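Local coordinates for protein aspartate--tRNA(Asp/Asn) ligase (Sulfolobus tokodaii, PDB 1WYD) that probably attaches aspartate to both tRNA(Asp) and tRNA(Asn), activating the amino acid with ATP before transfer, as a homodimeric class II aminoacyl-tRNA synthetase, at residues B[139-148]-B[245-256]; B[262-270]-B[405-413]. All blocks are in the same frame, centred on the assembly; numbering follows the deposited sequence.

Contact 1 of 2, residues B[139-148]-B[245-256]; sequences LALKAFRETL and ILHNIVKTIKEE
Asn248 holds CG trans to its backbone N (chi1 -174°), and Glu146 does likewise (chi1 175°) with an extended chain beyond, which carries amide and carboxylate together across two helix segments that run roughly antiparallel, their axes 8.4 Å apart. The two side chains cross at about a right angle. Asn248 ND2 gives one nearly straight bond to Glu146 OE2 (2.7 Å), on the lone pair facing away from OE1, and a second, more bent one to Ala143 O (3.0 Å); both acceptors lie in the amide plane, so its rotation is fixed. An alanine in place of Asn248 would probably leave Ala143 O and Glu146 OE2 without this shared donor and open a gap beside Thr147. Next along the interface, a water accepts from Lys142 NZ and donates to Glu146 OE2 and to Thr252 OG1, whose own proton goes to Asn248 O. Lys142 NZ forms a 2.9 Å salt bridge with Glu256 OE1, on the lone pair facing the other oxygen. On the buried side, Ile245 CG2 meets Phe144 CD1 obliquely at 3.7 Å, Ile249 CG1 lies 4.0 Å from Ala143 CB, and Ile253 CD1 packs on Leu139 CB. Leu408 of helix 401-409 packs on Ala140. The pairing thus joins two helices of the class II synthetase domain by an apolar seam with a polar margin, where Lys142 probably offsets the negative charge of Glu146 and Glu256.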
loop_
_atom_site.group_PDB
_atom_site.type_symbol
_atom_site.label_atom_id
_atom_site.label_comp_id
_atom_site.label_asym_id
_atom_site.label_seq_id
_atom_site.Cartn_x
_atom_site.Cartn_y
_atom_site.Cartn_z
ATOM N N LEU B 139 3.826 11.377 3.600
ATOM C CA LEU B 139 4.225 11.526 4.985
ATOM C C LEU B 139 3.089 11.040 5.836
ATOM O O LEU B 139 3.305 10.553 6.947
ATOM C CB LEU B 139 4.446 13.015 5.255
ATOM C CG LEU B 139 5.786 13.678 5.579
ATOM C CD1 LEU B 139 7.051 12.952 5.058
ATOM C CD2 LEU B 139 5.741 15.203 5.179
ATOM N N ALA B 140 1.850 11.188 5.353
ATOM C CA ALA B 140 0.744 10.769 6.186
ATOM C C ALA B 140 0.693 9.241 6.274
ATOM O O ALA B 140 0.258 8.675 7.273
ATOM C CB ALA B 140 -0.537 11.319 5.665
ATOM N N LEU B 141 1.134 8.580 5.221
ATOM C CA LEU B 141 1.064 7.130 5.192
ATOM C C LEU B 141 2.179 6.516 6.053
ATOM O O LEU B 141 1.984 5.493 6.750
ATOM C CB LEU B 141 1.111 6.619 3.736
ATOM C CG LEU B 141 -0.135 6.975 2.877
ATOM C CD1 LEU B 141 0.207 6.953 1.388
ATOM C CD2 LEU B 141 -1.318 6.048 3.143
ATOM N N LYS B 142 3.343 7.148 5.967
ATOM C CA LYS B 142 4.507 6.780 6.741
ATOM C C LYS B 142 4.126 6.844 8.231
ATOM O O LYS B 142 4.333 5.882 8.958
ATOM C CB LYS B 142 5.680 7.732 6.393
ATOM C CG LYS B 142 7.036 7.252 6.860
ATOM C CD LYS B 142 7.953 8.394 7.341
ATOM C CE LYS B 142 7.235 9.319 8.353
ATOM N NZ LYS B 142 8.144 9.996 9.331
ATOM N N ALA B 143 3.498 7.938 8.649
ATOM C CA ALA B 143 3.197 8.150 10.070
ATOM C C ALA B 143 2.136 7.184 10.515
ATOM O O ALA B 143 2.106 6.781 11.694
ATOM C CB ALA B 143 2.737 9.585 10.358
ATOM N N PHE B 144 1.275 6.803 9.571
ATOM C CA PHE B 144 0.193 5.873 9.849
ATOM C C PHE B 144 0.805 4.519 10.162
ATOM O O PHE B 144 0.431 3.876 11.115
ATOM C CB PHE B 144 -0.729 5.799 8.619
ATOM C CG PHE B 144 -1.772 4.708 8.671
ATOM C CD1 PHE B 144 -2.946 4.884 9.420
ATOM C CD2 PHE B 144 -1.609 3.523 7.919
ATOM C CE1 PHE B 144 -3.923 3.915 9.468
ATOM C CE2 PHE B 144 -2.598 2.515 7.947
ATOM C CZ PHE B 144 -3.783 2.726 8.722
ATOM N N ARG B 145 1.740 4.071 9.332
ATOM C CA ARG B 145 2.254 2.725 9.475
ATOM C C ARG B 145 3.177 2.677 10.699
ATOM O O ARG B 145 3.152 1.722 11.476
ATOM C CB ARG B 145 2.963 2.305 8.213
ATOM C CG ARG B 145 2.042 2.126 7.009
ATOM C CD ARG B 145 2.733 1.422 5.870
ATOM N NE ARG B 145 1.962 1.463 4.631
ATOM C CZ ARG B 145 2.099 2.379 3.679
ATOM N NH1 ARG B 145 2.985 3.352 3.823
ATOM N NH2 ARG B 145 1.355 2.320 2.558
ATOM N N GLU B 146 3.962 3.729 10.878
ATOM C CA GLU B 146 4.890 3.832 12.009
ATOM C C GLU B 146 4.213 3.551 13.352
ATOM O O GLU B 146 4.656 2.685 14.098
ATOM C CB GLU B 146 5.550 5.210 11.970
ATOM C CG GLU B 146 6.455 5.550 13.126
ATOM C CD GLU B 146 6.898 6.989 13.022
ATOM O OE1 GLU B 146 8.094 7.224 12.732
ATOM O OE2 GLU B 146 6.031 7.873 13.182
ATOM N N THR B 147 3.092 4.233 13.614
ATOM C CA THR B 147 2.320 4.041 14.827
ATOM C C THR B 147 1.879 2.603 14.963
ATOM O O THR B 147 1.914 2.026 16.071
ATOM C CB THR B 147 1.082 4.965 14.852
ATOM O OG1 THR B 147 1.525 6.317 14.839
ATOM C CG2 THR B 147 0.360 4.889 16.213
ATOM N N LEU B 148 1.472 2.022 13.828
ATOM C CA LEU B 148 0.917 0.679 13.809
ATOM C C LEU B 148 1.957 -0.400 14.085
ATOM O O LEU B 148 1.651 -1.388 14.787
ATOM C CB LEU B 148 0.168 0.433 12.489
ATOM C CG LEU B 148 -1.189 1.111 12.539
ATOM C CD1 LEU B 148 -1.654 1.409 11.123
ATOM C CD2 LEU B 148 -2.183 0.259 13.315
ATOM N N ILE B 245 -2.651 7.281 16.347
ATOM C CA ILE B 245 -2.331 7.333 14.918
ATOM C C ILE B 245 -2.464 8.769 14.383
ATOM O O ILE B 245 -1.520 9.337 13.849
ATOM C CB ILE B 245 -3.279 6.354 14.139
ATOM C CG1 ILE B 245 -2.930 4.888 14.450
ATOM C CG2 ILE B 245 -3.263 6.642 12.605
ATOM C CD1 ILE B 245 -3.760 3.915 13.664
ATOM N N LEU B 246 -3.644 9.346 14.560
ATOM C CA LEU B 246 -3.957 10.680 14.040
ATOM C C LEU B 246 -3.047 11.724 14.624
ATOM O O LEU B 246 -2.628 12.650 13.947
ATOM C CB LEU B 246 -5.382 11.054 14.390
ATOM C CG LEU B 246 -6.528 10.374 13.671
ATOM C CD1 LEU B 246 -7.809 11.047 14.106
ATOM C CD2 LEU B 246 -6.345 10.542 12.188
ATOM N N HIS B 247 -2.728 11.546 15.891
ATOM C CA HIS B 247 -1.807 12.412 16.582
ATOM C C HIS B 247 -0.427 12.319 15.956
ATOM O O HIS B 247 0.242 13.343 15.732
ATOM C CB HIS B 247 -1.758 12.041 18.071
ATOM C CG HIS B 247 -0.926 12.970 18.885
ATOM N ND1 HIS B 247 -1.401 14.179 19.345
ATOM C CD2 HIS B 247 0.367 12.903 19.259
ATOM C CE1 HIS B 247 -0.446 14.802 20.008
ATOM N NE2 HIS B 247 0.641 14.053 19.960
ATOM N N ASN B 248 0.027 11.113 15.656
ATOM C CA ASN B 248 1.362 11.010 15.058
ATOM C C ASN B 248 1.388 11.565 13.629
ATOM O O ASN B 248 2.430 12.088 13.159
ATOM C CB ASN B 248 1.846 9.569 15.121
ATOM C CG ASN B 248 3.263 9.403 14.660
ATOM O OD1 ASN B 248 4.178 9.996 15.237
ATOM N ND2 ASN B 248 3.473 8.540 13.639
ATOM N N ILE B 249 0.232 11.452 12.954
ATOM C CA ILE B 249 0.035 11.968 11.618
ATOM C C ILE B 249 0.164 13.488 11.633
ATOM O O ILE B 249 1.048 14.033 11.007
ATOM C CB ILE B 249 -1.344 11.483 10.999
ATOM C CG1 ILE B 249 -1.263 10.007 10.628
ATOM C CG2 ILE B 249 -1.656 12.246 9.745
ATOM C CD1 ILE B 249 -2.546 9.410 10.200
ATOM N N VAL B 250 -0.712 14.175 12.349
ATOM C CA VAL B 250 -0.640 15.638 12.367
ATOM C C VAL B 250 0.715 16.148 12.879
ATOM O O VAL B 250 1.293 17.116 12.323
ATOM C CB VAL B 250 -1.801 16.261 13.133
ATOM C CG1 VAL B 250 -3.159 15.793 12.538
ATOM C CG2 VAL B 250 -1.736 15.880 14.570
ATOM N N LYS B 251 1.267 15.452 13.871
ATOM C CA LYS B 251 2.608 15.787 14.358
ATOM C C LYS B 251 3.669 15.652 13.265
ATOM O O LYS B 251 4.558 16.491 13.152
ATOM C CB LYS B 251 2.981 14.925 15.571
ATOM C CG LYS B 251 4.197 15.404 16.356
ATOM C CD LYS B 251 4.652 14.329 17.354
ATOM C CE LYS B 251 5.721 14.865 18.322
ATOM N NZ LYS B 251 6.849 13.882 18.469
ATOM N N THR B 252 3.593 14.601 12.457
ATOM C CA THR B 252 4.560 14.456 11.365
ATOM C C THR B 252 4.409 15.550 10.299
ATOM O O THR B 252 5.408 16.069 9.768
ATOM C CB THR B 252 4.472 13.051 10.742
ATOM O OG1 THR B 252 4.695 12.045 11.755
ATOM C CG2 THR B 252 5.595 12.841 9.754
ATOM N N ILE B 253 3.168 15.891 9.969
ATOM C CA ILE B 253 2.921 16.906 8.965
ATOM C C ILE B 253 3.493 18.216 9.505
ATOM O O ILE B 253 4.261 18.875 8.811
ATOM C CB ILE B 253 1.412 17.052 8.640
ATOM C CG1 ILE B 253 0.755 15.704 8.304
ATOM C CG2 ILE B 253 1.211 18.068 7.523
ATOM C CD1 ILE B 253 1.499 14.818 7.280
ATOM N N LYS B 254 3.150 18.558 10.752
ATOM C CA LYS B 254 3.687 19.759 11.451
ATOM C C LYS B 254 5.209 19.920 11.524
ATOM O O LYS B 254 5.709 21.034 11.465
ATOM C CB LYS B 254 3.075 19.902 12.844
ATOM C CG LYS B 254 1.743 20.624 12.837
ATOM C CD LYS B 254 1.082 20.660 14.210
ATOM C CE LYS B 254 -0.408 20.997 14.061
ATOM N NZ LYS B 254 -1.187 20.979 15.358
ATOM N N GLU B 255 5.949 18.824 11.617
ATOM C CA GLU B 255 7.411 18.877 11.678
ATOM C C GLU B 255 8.110 18.669 10.343
ATOM O O GLU B 255 9.017 19.411 9.988
ATOM C CB GLU B 255 7.934 17.831 12.665
ATOM C CG GLU B 255 7.848 18.236 14.126
ATOM C CD GLU B 255 7.993 17.045 15.060
ATOM O OE1 GLU B 255 7.562 17.153 16.223
ATOM O OE2 GLU B 255 8.545 15.999 14.635
ATOM N N GLU B 256 7.709 17.634 9.624
ATOM C CA GLU B 256 8.349 17.241 8.375
ATOM C C GLU B 256 7.690 17.859 7.136
ATOM O O GLU B 256 8.261 17.839 6.062
ATOM C CB GLU B 256 8.328 15.715 8.264
ATOM C CG GLU B 256 9.563 14.973 8.789
ATOM C CD GLU B 256 9.442 13.462 8.585
ATOM O OE1 GLU B 256 8.926 12.798 9.492
ATOM O OE2 GLU B 256 9.851 12.931 7.503
HETATM O O HOH W 1 6.377 9.725 11.549
#

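Contact 2 of 2, residues B[262-270]-B[405-413]; sequences KILNYEPPE and MVMLTGIQS. With SO4 (sulfate ion), chain G.
Tyr266 lies with one ring face on the backbone of Thr409 and Gly410, and this aromatic packing dominates the contact. Gly410 CA sits 3.5 Å from the ring centroid, 25° off the normal, a CH-pi contact; Gly410 N stands over the ring centre and Thr409 C nearer its rim. Any CB on Gly410 would run into Tyr266 CD1 and, at these backbone angles (phi 90°), also into Thr409 O. Of hydrogen bonds, a single one crosses: Tyr266 OH donates to Met407 O (2.9 Å), which lies at the ring edge, while the hydroxyl stands above the plane of that carbonyl. With CG trans to the backbone N (chi1 -173°), the phenol reaches across the end of helix 401-409, and its OH is also hydrogen-bonded to Tyr348. Both segments run from a helix end into loop within the class II catalytic domain: Asn265 closes helix 258-264 in a Schellman motif, and Gly410 follows the last turn of 401-409, the helix whose start holds the predicted ATP-binding residues Leu401, Ala402 and Arg403. Thr409 OG1 bonds back to Met405 O (2.6 Å) and accepts from Ile411 N, an ST turn. Apolar packing lies on both flanks of the tyrosine. Pro269 CG presses on Met407 CE at 3.4 Å, tighter than usual, the extended side chain of Met407 crossing the proline obliquely; Leu264 CD1 approaches Thr409 CB (4.2 Å), and Leu264 CD2 approaches Ile411 CD1. Ser413 OG lies doubtfully close (2.4 Å) to O4 of a sulfate, probably from the crystallisation liquor.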
loop_
_atom_site.group_PDB
_atom_site.type_symbol
_atom_site.label_atom_id
_atom_site.label_comp_id
_atom_site.label_asym_id
_atom_site.label_seq_id
_atom_site.Cartn_x
_atom_site.Cartn_y
_atom_site.Cartn_z
ATOM N N LYS B 262 3.131 25.631 4.743
ATOM C CA LYS B 262 3.404 27.026 4.439
ATOM C C LYS B 262 2.851 27.355 3.042
ATOM O O LYS B 262 2.016 28.238 2.908
ATOM C CB LYS B 262 4.903 27.299 4.573
ATOM C CG LYS B 262 5.285 28.730 4.859
ATOM C CD LYS B 262 6.639 29.114 4.203
ATOM C CE LYS B 262 6.818 30.653 4.151
ATOM N NZ LYS B 262 8.085 31.121 3.513
ATOM N N ILE B 263 3.278 26.618 2.023
ATOM C CA ILE B 263 2.707 26.761 0.669
ATOM C C ILE B 263 1.173 26.680 0.641
ATOM O O ILE B 263 0.524 27.349 -0.162
ATOM C CB ILE B 263 3.318 25.705 -0.264
ATOM C CG1 ILE B 263 4.770 26.086 -0.597
ATOM C CG2 ILE B 263 2.441 25.463 -1.527
ATOM C CD1 ILE B 263 5.675 24.896 -0.701
ATOM N N LEU B 264 0.602 25.899 1.551
ATOM C CA LEU B 264 -0.843 25.689 1.630
ATOM C C LEU B 264 -1.652 26.688 2.499
ATOM O O LEU B 264 -2.895 26.657 2.516
ATOM C CB LEU B 264 -1.109 24.249 2.107
ATOM C CG LEU B 264 -0.767 23.117 1.127
ATOM C CD1 LEU B 264 -0.655 21.752 1.853
ATOM C CD2 LEU B 264 -1.749 23.081 -0.042
ATOM N N ASN B 265 -0.945 27.547 3.236
ATOM C CA ASN B 265 -1.572 28.454 4.215
ATOM C C ASN B 265 -2.495 27.730 5.176
ATOM O O ASN B 265 -3.643 28.114 5.378
ATOM C CB ASN B 265 -2.336 29.560 3.495
ATOM C CG ASN B 265 -1.481 30.277 2.521
ATOM O OD1 ASN B 265 -0.727 31.176 2.897
ATOM N ND2 ASN B 265 -1.551 29.877 1.261
ATOM N N TYR B 266 -2.000 26.656 5.766
ATOM C CA TYR B 266 -2.892 25.745 6.462
ATOM C C TYR B 266 -2.210 25.172 7.697
ATOM O O TYR B 266 -1.005 24.938 7.713
ATOM C CB TYR B 266 -3.404 24.624 5.499
ATOM C CG TYR B 266 -4.459 23.743 6.137
ATOM C CD1 TYR B 266 -5.771 24.202 6.310
ATOM C CD2 TYR B 266 -4.127 22.488 6.626
ATOM C CE1 TYR B 266 -6.717 23.422 6.936
ATOM C CE2 TYR B 266 -5.059 21.684 7.256
ATOM C CZ TYR B 266 -6.350 22.138 7.409
ATOM O OH TYR B 266 -7.270 21.319 8.047
ATOM N N GLU B 267 -3.009 24.967 8.735
ATOM C CA GLU B 267 -2.554 24.413 10.002
ATOM C C GLU B 267 -3.544 23.318 10.352
ATOM O O GLU B 267 -4.707 23.615 10.596
ATOM C CB GLU B 267 -2.575 25.516 11.064
ATOM C CG GLU B 267 -2.322 25.063 12.507
ATOM C CD GLU B 267 -0.837 24.821 12.808
ATOM O OE1 GLU B 267 -0.002 24.917 11.851
ATOM O OE2 GLU B 267 -0.495 24.526 13.999
ATOM N N PRO B 268 -3.127 22.051 10.328
ATOM C CA PRO B 268 -4.026 20.951 10.718
ATOM C C PRO B 268 -4.493 21.096 12.170
ATOM O O PRO B 268 -3.767 21.653 12.978
ATOM C CB PRO B 268 -3.159 19.696 10.566
ATOM C CG PRO B 268 -1.783 20.167 10.337
ATOM C CD PRO B 268 -1.796 21.579 9.930
ATOM N N PRO B 269 -5.679 20.616 12.514
ATOM C CA PRO B 269 -6.162 20.765 13.898
ATOM C C PRO B 269 -5.212 20.118 14.905
ATOM O O PRO B 269 -4.415 19.261 14.523
ATOM C CB PRO B 269 -7.497 20.015 13.884
ATOM C CG PRO B 269 -7.382 19.133 12.708
ATOM C CD PRO B 269 -6.657 19.917 11.662
ATOM N N GLU B 270 -5.287 20.548 16.166
ATOM C CA GLU B 270 -4.728 19.789 17.281
ATOM C C GLU B 270 -5.584 18.553 17.491
ATOM O O GLU B 270 -6.825 18.606 17.414
ATOM C CB GLU B 270 -4.715 20.633 18.583
ATOM N N MET B 405 -7.024 13.618 4.002
ATOM C CA MET B 405 -6.215 14.690 3.451
ATOM C C MET B 405 -6.817 16.115 3.608
ATOM O O MET B 405 -6.059 17.085 3.728
ATOM C CB MET B 405 -5.824 14.373 2.031
ATOM C CG MET B 405 -4.767 13.283 1.967
ATOM S SD MET B 405 -3.113 13.880 2.465
ATOM C CE MET B 405 -2.784 15.221 1.404
ATOM N N VAL B 406 -8.157 16.216 3.633
ATOM C CA VAL B 406 -8.851 17.480 3.885
ATOM C C VAL B 406 -8.449 18.053 5.242
ATOM O O VAL B 406 -8.176 19.258 5.377
ATOM C CB VAL B 406 -10.366 17.298 3.898
ATOM C CG1 VAL B 406 -11.065 18.585 4.316
ATOM C CG2 VAL B 406 -10.866 16.829 2.518
ATOM N N MET B 407 -8.407 17.184 6.249
ATOM C CA MET B 407 -7.971 17.565 7.582
ATOM C C MET B 407 -6.473 17.951 7.592
ATOM O O MET B 407 -6.016 18.731 8.433
ATOM C CB MET B 407 -8.313 16.409 8.563
ATOM C CG MET B 407 -7.750 16.557 9.951
ATOM S SD MET B 407 -7.898 15.033 10.908
ATOM C CE MET B 407 -8.028 15.830 12.509
ATOM N N LEU B 408 -5.701 17.427 6.659
ATOM C CA LEU B 408 -4.272 17.731 6.645
ATOM C C LEU B 408 -3.816 18.820 5.681
ATOM O O LEU B 408 -2.624 19.158 5.666
ATOM C CB LEU B 408 -3.429 16.472 6.420
ATOM C CG LEU B 408 -3.654 15.282 7.343
ATOM C CD1 LEU B 408 -2.866 14.150 6.760
ATOM C CD2 LEU B 408 -3.125 15.617 8.771
ATOM N N THR B 409 -4.724 19.388 4.888
ATOM C CA THR B 409 -4.305 20.370 3.884
ATOM C C THR B 409 -5.218 21.576 3.797
ATOM O O THR B 409 -4.811 22.641 3.359
ATOM C CB THR B 409 -4.272 19.708 2.496
ATOM O OG1 THR B 409 -5.565 19.133 2.241
ATOM C CG2 THR B 409 -3.319 18.536 2.501
ATOM N N GLY B 410 -6.477 21.390 4.187
ATOM C CA GLY B 410 -7.470 22.422 3.984
ATOM C C GLY B 410 -8.217 22.327 2.656
ATOM O O GLY B 410 -9.276 22.993 2.496
ATOM N N ILE B 411 -7.711 21.523 1.714
ATOM C CA ILE B 411 -8.409 21.406 0.415
ATOM C C ILE B 411 -9.780 20.793 0.583
ATOM O O ILE B 411 -9.938 19.702 1.134
ATOM C CB ILE B 411 -7.576 20.650 -0.658
ATOM C CG1 ILE B 411 -6.368 21.473 -1.053
ATOM C CG2 ILE B 411 -8.425 20.372 -1.916
ATOM C CD1 ILE B 411 -5.193 20.633 -1.319
ATOM N N GLN B 412 -10.770 21.525 0.103
ATOM C CA GLN B 412 -12.171 21.149 0.204
ATOM C C GLN B 412 -12.675 20.381 -1.033
ATOM O O GLN B 412 -13.871 20.245 -1.226
ATOM C CB GLN B 412 -13.037 22.409 0.400
ATOM C CG GLN B 412 -12.802 23.186 1.712
ATOM C CD GLN B 412 -12.901 22.289 2.950
ATOM O OE1 GLN B 412 -13.994 21.879 3.332
ATOM N NE2 GLN B 412 -11.761 21.978 3.561
ATOM N N SER B 413 -11.782 19.879 -1.871
ATOM C CA SER B 413 -12.244 19.027 -2.980
ATOM C C SER B 413 -11.374 17.787 -3.134
ATOM O O SER B 413 -10.145 17.866 -3.241
ATOM C CB SER B 413 -12.322 19.798 -4.291
ATOM O OG SER B 413 -12.742 18.957 -5.368
HETATM S S SO4 G . -15.788 17.255 -4.742
HETATM O O1 SO4 G . -16.337 18.572 -4.432
HETATM O O2 SO4 G . -16.816 16.455 -5.442
HETATM O O3 SO4 G . -15.403 16.603 -3.478
HETATM O O4 SO4 G . -14.614 17.428 -5.602
#

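How the contacts relate
From the N terminus, helix 128-150 supplies the first segment of contact 1; the chain then passes through strands 201-209 and 222-231 before helix 235-256 returns to close that loop of 96 residues. Contact 2 opens only afterwards, on helix 258-264 and the loop that follows, and closes 134 residues later at the end of helix 401-409. The two loops are therefore in series, neither nesting nor crossing, though their centres lie about 14 Å apart. They meet where Ile249 CG2 packs on Leu408 CD1 (3.7 Å) and Lys254 lies alongside Glu267 and Pro268. Helix 235-256 is thus held between helix 128-150 and the 262-270 and 405-413 segments.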